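Local structure of Old Yellow Enzyme (Pichia, 6AGZ) at residues V282-P287 with V313-G318; L240-T245 with N302-Q307; F31-R36 with L63-A68. The protein is an FMN-dependent oxidoreductase of the old yellow enzyme family that probably catalyses the asymmetric reduction of enone compounds. All blocks are in the same frame, centred on the assembly; numbering follows the deposited sequence.

All three contacts belong to one eight-stranded TIM barrel and all are largely buried. Interactions 1 and 3 each join neighbouring parallel strands, the sixth to the seventh and the first to the second, and both end at the flavin: interaction 1 at its phosphate, interaction 3 at its ring and ribityl chain. Interaction 2 lies in the outer layer, beside the second subunit, where a loop meets a helix through side chains alone. A backbone ladder dominates 282-287 with 313-318; 31-36 with 63-68 has a single bridge and then waters and side chains. Interactions 1 and 2 meet through Asn302 ND2, hydrogen-bonded to both Glu286 OE2 and Val285 O, and through packing of Ile284 on Met305.

Interaction 1 of 3, residues V282-P287 with V313-G318; sequences VSIVEP and VLRSGG. With FMN (flavin mononucleotide), chain C.
Val282 and Val313 pair in the parallel ladder between the sixth and seventh strands of the TIM barrel. Four backbone hydrogen bonds run along it, from Leu314 N to Val282 O, Ile284 N to Leu314 O, Ser316 N to Ile284 O, and Glu286 N to Ser316 O. On the helix-facing side Ile284 CD1 rests on Val313 CG2 at 3.8 Å, and both side chains touch Leu306 of helix 303-308.

Arg315 leaves the same face. Its CB lies 3.6 Å from Glu286 OE2, and its CG passes beside Ile284 CD1 at 4.1 Å. CD carries the chain on past the carboxylate, and a bend at the third torsion (chi3 67°) turns the guanidinium back over it. NE reaches Glu286 OE2 at 2.9 Å with the oxygen in the guanidinium plane, while NH2 takes Glu286 OE1, also at 2.9 Å. This side-on salt bridge is far from coplanar: the two groups stand 65° apart and both nitrogens approach from above the carboxylate plane. Asn302 adds a bond to OE2, which further restricts rotation of the acid; NH1 forms a long, weak ion pair with Asp331.

The other face, carrying Ser283, Leu314, Val285 and Ser316, looks into the barrel. There a water donates to Ile284 O at 2.7 Å and joins the hydroxyls of Ser283 and Ser316. Past the ladder the seventh strand opens into Gly317 and Gly318, part of the phosphate-binding end of the barrel, where Gly318 N donates to FMN O1P at 2.8 Å with a nearly straight N-H...O angle of 173°.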
# COMPACT_ATOMS: atom_id res chain seq x y z
N VAL A 282 5.44 6.79 -14.75
CA VAL A 282 5.70 5.54 -14.04
C VAL A 282 4.91 4.44 -14.73
O VAL A 282 3.69 4.56 -14.90
CB VAL A 282 5.33 5.64 -12.55
CG1 VAL A 282 5.44 4.28 -11.88
CG2 VAL A 282 6.22 6.65 -11.84
N SER A 283 5.60 3.38 -15.14
CA SER A 283 4.99 2.30 -15.89
C SER A 283 4.65 1.14 -14.96
O SER A 283 5.50 0.68 -14.19
CB SER A 283 5.93 1.82 -17.00
OG SER A 283 5.31 0.82 -17.79
N ILE A 284 3.40 0.68 -15.03
CA ILE A 284 2.89 -0.38 -14.17
C ILE A 284 2.17 -1.42 -15.01
O ILE A 284 1.59 -1.12 -16.06
CB ILE A 284 1.96 0.16 -13.06
CG1 ILE A 284 0.62 0.63 -13.63
CG2 ILE A 284 2.63 1.30 -12.30
CD1 ILE A 284 -0.36 1.06 -12.56
N VAL A 285 2.20 -2.65 -14.52
CA VAL A 285 1.62 -3.81 -15.20
C VAL A 285 0.34 -4.21 -14.48
O VAL A 285 0.35 -4.42 -13.26
CB VAL A 285 2.62 -4.98 -15.25
CG1 VAL A 285 1.90 -6.26 -15.64
CG2 VAL A 285 3.74 -4.67 -16.23
N GLU A 286 -0.75 -4.31 -15.23
CA GLU A 286 -2.01 -4.71 -14.64
C GLU A 286 -1.98 -6.20 -14.31
O GLU A 286 -1.52 -7.01 -15.12
CB GLU A 286 -3.17 -4.41 -15.59
CG GLU A 286 -3.39 -2.92 -15.83
CD GLU A 286 -3.63 -2.15 -14.55
OE1 GLU A 286 -4.62 -2.45 -13.85
OE2 GLU A 286 -2.83 -1.25 -14.24
N PRO A 287 -2.47 -6.59 -13.12
CA PRO A 287 -2.50 -7.97 -12.61
C PRO A 287 -3.03 -8.99 -13.62
O PRO A 287 -4.07 -8.75 -14.23
CB PRO A 287 -3.45 -7.87 -11.40
CG PRO A 287 -4.01 -6.46 -11.42
CD PRO A 287 -3.01 -5.64 -12.14
N VAL A 313 0.91 8.01 -15.45
CA VAL A 313 1.06 6.59 -15.19
C VAL A 313 0.70 5.82 -16.45
O VAL A 313 -0.35 6.06 -17.06
CB VAL A 313 0.20 6.13 -14.00
CG1 VAL A 313 -1.26 6.53 -14.19
CG2 VAL A 313 0.33 4.63 -13.79
N LEU A 314 1.59 4.92 -16.87
CA LEU A 314 1.35 4.06 -18.01
C LEU A 314 0.91 2.69 -17.50
O LEU A 314 1.66 2.03 -16.79
CB LEU A 314 2.62 3.92 -18.86
CG LEU A 314 2.65 2.76 -19.86
CD1 LEU A 314 1.54 2.89 -20.89
CD2 LEU A 314 4.01 2.67 -20.54
N ARG A 315 -0.30 2.28 -17.86
CA ARG A 315 -0.86 1.01 -17.42
C ARG A 315 -0.87 0.04 -18.60
O ARG A 315 -1.40 0.36 -19.66
CB ARG A 315 -2.27 1.20 -16.87
CG ARG A 315 -2.38 2.35 -15.88
CD ARG A 315 -3.78 2.46 -15.30
NE ARG A 315 -4.13 1.32 -14.47
CZ ARG A 315 -5.19 1.28 -13.67
NH1 ARG A 315 -6.01 2.32 -13.59
NH2 ARG A 315 -5.43 0.20 -12.94
N SER A 316 -0.28 -1.14 -18.41
CA SER A 316 -0.18 -2.11 -19.49
C SER A 316 -0.65 -3.49 -19.04
O SER A 316 -0.51 -3.86 -17.86
CB SER A 316 1.25 -2.20 -20.04
OG SER A 316 1.66 -0.97 -20.59
N GLY A 317 -1.20 -4.25 -19.98
CA GLY A 317 -1.53 -5.64 -19.77
C GLY A 317 -3.00 -6.00 -19.90
O GLY A 317 -3.83 -5.58 -19.09
N GLY A 318 -3.33 -6.79 -20.93
CA GLY A 318 -4.66 -7.35 -21.07
C GLY A 318 -5.70 -6.45 -21.69
O GLY A 318 -6.81 -6.92 -21.97
N1 FMN C . 8.27 -5.63 -20.68
C2 FMN C . 9.38 -4.89 -20.32
O2 FMN C . 9.31 -4.10 -19.37
N3 FMN C . 10.57 -5.04 -21.00
C4 FMN C . 10.65 -5.92 -22.06
O4 FMN C . 11.70 -6.06 -22.68
C4A FMN C . 9.53 -6.66 -22.43
N5 FMN C . 9.61 -7.54 -23.48
C5A FMN C . 8.51 -8.27 -23.86
C6 FMN C . 8.60 -9.16 -24.92
C7 FMN C . 7.49 -9.91 -25.30
C7M FMN C . 7.59 -10.86 -26.45
C8 FMN C . 6.29 -9.77 -24.62
C8M FMN C . 5.09 -10.57 -25.03
C9 FMN C . 6.20 -8.88 -23.55
C9A FMN C . 7.31 -8.13 -23.17
N10 FMN C . 7.22 -7.25 -22.10
C10 FMN C . 8.33 -6.51 -21.74
C1' FMN C . 5.93 -7.08 -21.36
C2' FMN C . 5.08 -6.06 -22.13
O2' FMN C . 5.76 -4.82 -22.15
C3' FMN C . 3.68 -5.87 -21.56
O3' FMN C . 3.76 -5.35 -20.25
C4' FMN C . 2.92 -7.19 -21.55
O4' FMN C . 3.05 -7.83 -22.80
C5' FMN C . 1.43 -6.99 -21.27
O5' FMN C . 0.90 -6.07 -22.20
P FMN C . -0.10 -6.58 -23.36
O1P FMN C . -1.23 -7.36 -22.72
O2P FMN C . -0.67 -5.39 -24.10
O3P FMN C . 0.66 -7.46 -24.32
O HOH W 1 3.25 -0.60 -18.06

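Interaction 2 of 3, residues L240-T245 with N302-Q307; sequences LSPYAT and NSWMLQ
Tyr243 and Trp304 run past one another head to tail, joined by a hydrogen bond: Trp304 NE1 donates to Tyr243 OH at 3.0 Å, with an N-H...O angle of 154° and the oxygen a little out of the indole plane. Tyr243 loses the most surface to the contact, and Pro242, Trp304 and Met305 lose equal, smaller amounts. Its hydroxyl is held from several directions, since it also bonds to the backbone O of Asp301 and lies against the side chain of Gln307 of the second subunit. Asn302 comes up to the phenol edge: its OD1 lies in the ring plane 3.4 Å from Tyr243 CE2, the amide turned only 21° from the ring. That OD1 is buried without a hydrogen-bond partner, facing the C-H edge of the ring; ND2 is taken by Val285 of the sixth strand and Glu286 just beyond it.

Pro242, the residue before Tyr243 in a type I turn from Ser241 to Ala244, meets side chains of the helix's first turn. Its ring CG meets the methyl CE of Met305 at 3.7 Å and lies 4.2 Å from Trp304 CH2. Met305 bends at its last torsion (chi3 76°), which swings the methyl toward the proline, while its CG lies over the rim of one indole face. Phe262 of helix 258-274 touches Pro242, and Ile259 and Leu266 of that helix touch Trp304.

The loop after the fifth strand thus packs against the first turn of the helix following the sixth. Such a meeting belongs to the rim of a TIM barrel, where strand C-termini and helix N-termini lie at the same end, and here it adjoins the dimer interface.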
# COMPACT_ATOMS: atom_id res chain seq x y z
N LEU A 240 7.63 -0.87 -12.80
CA LEU A 240 7.53 -1.71 -11.61
C LEU A 240 6.45 -2.76 -11.83
O LEU A 240 5.45 -2.52 -12.52
CB LEU A 240 7.20 -0.88 -10.36
CG LEU A 240 8.16 0.27 -10.04
CD1 LEU A 240 7.52 1.23 -9.04
CD2 LEU A 240 9.48 -0.26 -9.50
N SER A 241 6.65 -3.93 -11.23
CA SER A 241 5.70 -5.05 -11.32
C SER A 241 5.54 -5.67 -9.94
O SER A 241 6.07 -6.75 -9.66
CB SER A 241 6.17 -6.09 -12.34
OG SER A 241 7.39 -6.69 -11.93
N PRO A 242 4.81 -5.00 -9.04
CA PRO A 242 4.74 -5.47 -7.65
C PRO A 242 4.15 -6.87 -7.50
O PRO A 242 4.58 -7.61 -6.60
CB PRO A 242 3.85 -4.42 -6.97
CG PRO A 242 3.95 -3.21 -7.85
CD PRO A 242 4.07 -3.74 -9.24
N TYR A 243 3.20 -7.26 -8.34
CA TYR A 243 2.52 -8.54 -8.20
C TYR A 243 3.19 -9.67 -8.96
O TYR A 243 2.84 -10.84 -8.74
CB TYR A 243 1.07 -8.43 -8.66
CG TYR A 243 0.20 -7.55 -7.78
CD1 TYR A 243 -0.12 -7.93 -6.49
CD2 TYR A 243 -0.30 -6.35 -8.26
CE1 TYR A 243 -0.91 -7.13 -5.69
CE2 TYR A 243 -1.09 -5.54 -7.47
CZ TYR A 243 -1.39 -5.93 -6.18
OH TYR A 243 -2.18 -5.14 -5.39
N ALA A 244 4.14 -9.37 -9.85
CA ALA A 244 4.73 -10.40 -10.69
C ALA A 244 5.56 -11.38 -9.86
O ALA A 244 6.20 -11.01 -8.88
CB ALA A 244 5.61 -9.77 -11.77
N THR A 245 5.53 -12.65 -10.28
CA THR A 245 6.33 -13.70 -9.67
C THR A 245 7.30 -14.31 -10.67
O THR A 245 7.84 -15.40 -10.44
CB THR A 245 5.43 -14.79 -9.08
OG1 THR A 245 4.52 -15.26 -10.08
CG2 THR A 245 4.64 -14.25 -7.90
N ASN A 302 -4.22 -2.43 -8.85
CA ASN A 302 -3.21 -1.38 -8.85
C ASN A 302 -3.73 -0.04 -8.34
O ASN A 302 -2.98 0.94 -8.37
CB ASN A 302 -2.63 -1.20 -10.25
CG ASN A 302 -1.67 -2.30 -10.64
OD1 ASN A 302 -1.11 -2.98 -9.78
ND2 ASN A 302 -1.45 -2.47 -11.94
N SER A 303 -4.97 0.02 -7.86
CA SER A 303 -5.56 1.29 -7.45
C SER A 303 -4.68 2.01 -6.43
O SER A 303 -4.45 3.22 -6.54
CB SER A 303 -6.96 1.07 -6.88
OG SER A 303 -6.92 0.18 -5.78
N TRP A 304 -4.17 1.27 -5.44
CA TRP A 304 -3.35 1.89 -4.40
C TRP A 304 -2.14 2.60 -5.01
O TRP A 304 -1.75 3.68 -4.55
CB TRP A 304 -2.89 0.84 -3.39
CG TRP A 304 -2.12 -0.30 -4.00
CD1 TRP A 304 -2.64 -1.45 -4.51
CD2 TRP A 304 -0.70 -0.39 -4.16
NE1 TRP A 304 -1.63 -2.26 -4.98
CE2 TRP A 304 -0.43 -1.63 -4.77
CE3 TRP A 304 0.36 0.46 -3.84
CZ2 TRP A 304 0.87 -2.04 -5.07
CZ3 TRP A 304 1.65 0.04 -4.14
CH2 TRP A 304 1.89 -1.19 -4.75
N MET A 305 -1.55 2.01 -6.05
CA MET A 305 -0.44 2.68 -6.73
C MET A 305 -0.85 4.07 -7.19
O MET A 305 -0.16 5.06 -6.91
CB MET A 305 0.04 1.83 -7.91
CG MET A 305 0.40 0.40 -7.54
SD MET A 305 1.15 -0.54 -8.88
CE MET A 305 2.81 0.14 -8.88
N LEU A 306 -2.00 4.17 -7.86
CA LEU A 306 -2.47 5.46 -8.34
C LEU A 306 -2.81 6.41 -7.19
O LEU A 306 -2.86 7.62 -7.40
CB LEU A 306 -3.68 5.29 -9.25
CG LEU A 306 -3.52 4.66 -10.65
CD1 LEU A 306 -4.09 5.59 -11.71
CD2 LEU A 306 -2.08 4.28 -10.99
N GLN A 307 -3.04 5.87 -5.99
CA GLN A 307 -3.23 6.74 -4.83
C GLN A 307 -1.95 7.49 -4.48
O GLN A 307 -2.01 8.64 -4.03
CB GLN A 307 -3.70 5.93 -3.62
CG GLN A 307 -5.17 5.58 -3.62
CD GLN A 307 -5.65 5.12 -2.25
OE1 GLN A 307 -6.27 4.06 -2.12
NE2 GLN A 307 -5.35 5.91 -1.23

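Interaction 3 of 3, residues F31-R36 with L63-A68. With FMN (flavin mononucleotide), chain C.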
# COMPACT_ATOMS: atom_id res chain seq x y z
N PHE A 31 3.25 1.93 -27.10
CA PHE A 31 3.90 0.66 -27.41
C PHE A 31 4.89 0.37 -26.29
O PHE A 31 5.98 0.95 -26.26
CB PHE A 31 4.61 0.72 -28.77
CG PHE A 31 5.18 -0.59 -29.22
CD1 PHE A 31 4.75 -1.79 -28.67
CD2 PHE A 31 6.17 -0.63 -30.19
CE1 PHE A 31 5.28 -3.00 -29.09
CE2 PHE A 31 6.71 -1.83 -30.62
CZ PHE A 31 6.26 -3.02 -30.06
N PRO A 32 4.55 -0.52 -25.36
CA PRO A 32 5.43 -0.79 -24.22
C PRO A 32 6.71 -1.47 -24.69
O PRO A 32 6.77 -1.96 -25.83
CB PRO A 32 4.59 -1.72 -23.33
CG PRO A 32 3.19 -1.62 -23.86
CD PRO A 32 3.33 -1.34 -25.31
N PRO A 33 7.74 -1.51 -23.86
CA PRO A 33 8.97 -2.22 -24.25
C PRO A 33 8.68 -3.68 -24.55
O PRO A 33 8.06 -4.38 -23.74
CB PRO A 33 9.88 -2.05 -23.02
CG PRO A 33 8.95 -1.73 -21.89
CD PRO A 33 7.85 -0.93 -22.51
N THR A 34 9.12 -4.14 -25.72
CA THR A 34 8.84 -5.49 -26.17
C THR A 34 10.11 -6.08 -26.77
O THR A 34 10.53 -5.68 -27.86
CB THR A 34 7.70 -5.51 -27.19
OG1 THR A 34 6.57 -4.82 -26.65
CG2 THR A 34 7.30 -6.95 -27.51
N THR A 35 10.72 -7.02 -26.06
CA THR A 35 11.95 -7.66 -26.51
C THR A 35 11.67 -8.58 -27.69
O THR A 35 10.75 -9.40 -27.65
CB THR A 35 12.58 -8.45 -25.36
OG1 THR A 35 13.04 -7.54 -24.35
CG2 THR A 35 13.74 -9.29 -25.86
N ARG A 36 12.47 -8.44 -28.75
CA ARG A 36 12.29 -9.23 -29.97
C ARG A 36 13.56 -9.91 -30.47
O ARG A 36 13.45 -10.84 -31.27
CB ARG A 36 11.73 -8.36 -31.10
CG ARG A 36 10.43 -7.65 -30.76
CD ARG A 36 9.33 -8.63 -30.39
NE ARG A 36 9.11 -9.63 -31.43
CZ ARG A 36 8.37 -9.43 -32.52
NH1 ARG A 36 7.78 -8.26 -32.71
NH2 ARG A 36 8.23 -10.39 -33.42
N LEU A 63 3.54 7.73 -28.12
CA LEU A 63 4.83 7.33 -27.57
C LEU A 63 5.11 5.86 -27.88
O LEU A 63 4.24 5.01 -27.71
CB LEU A 63 4.87 7.55 -26.06
CG LEU A 63 6.18 7.13 -25.37
CD1 LEU A 63 7.33 8.03 -25.80
CD2 LEU A 63 6.03 7.13 -23.86
N LEU A 64 6.33 5.59 -28.35
CA LEU A 64 6.86 4.24 -28.44
C LEU A 64 7.93 4.06 -27.38
O LEU A 64 8.63 5.00 -27.00
CB LEU A 64 7.46 3.97 -29.83
CG LEU A 64 6.61 4.26 -31.07
CD1 LEU A 64 7.41 3.98 -32.33
CD2 LEU A 64 5.32 3.46 -31.06
N ILE A 65 8.05 2.83 -26.87
CA ILE A 65 9.10 2.48 -25.93
C ILE A 65 9.89 1.32 -26.52
O ILE A 65 9.31 0.31 -26.93
CB ILE A 65 8.55 2.12 -24.54
CG1 ILE A 65 7.61 3.22 -24.04
CG2 ILE A 65 9.69 1.93 -23.56
CD1 ILE A 65 7.04 2.95 -22.67
N THR A 66 11.21 1.48 -26.58
CA THR A 66 12.05 0.47 -27.20
C THR A 66 12.05 -0.81 -26.38
O THR A 66 11.75 -0.83 -25.18
CB THR A 66 13.49 0.96 -27.33
OG1 THR A 66 14.12 0.98 -26.04
CG2 THR A 66 13.53 2.35 -27.92
N GLU A 67 12.39 -1.90 -27.06
CA GLU A 67 12.77 -3.14 -26.39
C GLU A 67 13.80 -2.85 -25.31
O GLU A 67 14.62 -1.93 -25.44
CB GLU A 67 13.34 -4.12 -27.41
CG GLU A 67 14.45 -3.49 -28.24
CD GLU A 67 14.61 -4.12 -29.60
OE1 GLU A 67 15.35 -5.11 -29.71
OE2 GLU A 67 13.98 -3.62 -30.56
N ALA A 68 13.74 -3.62 -24.23
CA ALA A 68 14.68 -3.44 -23.13
C ALA A 68 16.12 -3.54 -23.63
O ALA A 68 16.50 -4.54 -24.25
CB ALA A 68 14.41 -4.47 -22.04
N1 FMN C . 8.27 -5.63 -20.68
C2 FMN C . 9.38 -4.89 -20.32
O2 FMN C . 9.31 -4.10 -19.37
N3 FMN C . 10.57 -5.04 -21.00
C4 FMN C . 10.65 -5.92 -22.06
O4 FMN C . 11.70 -6.06 -22.68
C4A FMN C . 9.53 -6.66 -22.43
N5 FMN C . 9.61 -7.54 -23.48
C5A FMN C . 8.51 -8.27 -23.86
C6 FMN C . 8.60 -9.16 -24.92
C7 FMN C . 7.49 -9.91 -25.30
C7M FMN C . 7.59 -10.86 -26.45
C8 FMN C . 6.29 -9.77 -24.62
C8M FMN C . 5.09 -10.57 -25.03
C9 FMN C . 6.20 -8.88 -23.55
C9A FMN C . 7.31 -8.13 -23.17
N10 FMN C . 7.22 -7.25 -22.10
C10 FMN C . 8.33 -6.51 -21.74
C1' FMN C . 5.93 -7.08 -21.36
C2' FMN C . 5.08 -6.06 -22.13
O2' FMN C . 5.76 -4.82 -22.15
C3' FMN C . 3.68 -5.87 -21.56
O3' FMN C . 3.76 -5.35 -20.25
C4' FMN C . 2.92 -7.19 -21.55
O4' FMN C . 3.05 -7.83 -22.80
C5' FMN C . 1.43 -6.99 -21.27
O5' FMN C . 0.90 -6.07 -22.20
P FMN C . -0.10 -6.58 -23.36
O1P FMN C . -1.23 -7.36 -22.72
O2P FMN C . -0.67 -5.39 -24.10
O3P FMN C . 0.66 -7.46 -24.32
O HOH W 2 8.90 -2.20 -27.98
O HOH W 3 15.30 -6.44 -25.51
O HOH W 4 15.20 -7.13 -28.25
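Phe31 and Leu64 form a parallel bridge between the first two strands of the TIM barrel, flanked by two backbone hydrogen bonds: Phe31 N to Leu63 O at 3.3 Å and Ile65 N to Phe31 O at 2.9 Å. Beyond it the direct ladder ends, and a water donates to both Pro32 O and Ile65 O. The two chains still run almost the same way, 13° apart end to end.

Pro33 lies alongside Ile65, with Pro33 CD 3.6 Å from Ile65 CG2, while its CG reaches the flavin at C2 and its carbonyl O accepts from FMN O2' at 2.8 Å. Glu67 CB is pressed against Thr34 O at 3.2 Å. Thr35 has its hydroxyl opposite the carbonyl carbon (chi1 -68°), from where OG1 donates to FMN O4 at 2.6 Å. A water donating to both Thr35 OG1 and Ala68 O links the segments beside this flavin carbonyl, and Ala68 CB comes within 3.2 Å of FMN O4. A third water connects Arg36 N with Glu67 OE1, whose carboxylate is also held by Tyr53 and Asn39.

Outside the barrel Phe31 packs on Tyr52 and Arg56 of helix 47-57 and Leu64 on Ala57; inside, Pro33 and Ile65 touch Glu185 of strand 183-187, while strand 106-112 continues the sheet beyond Leu64 and Thr66.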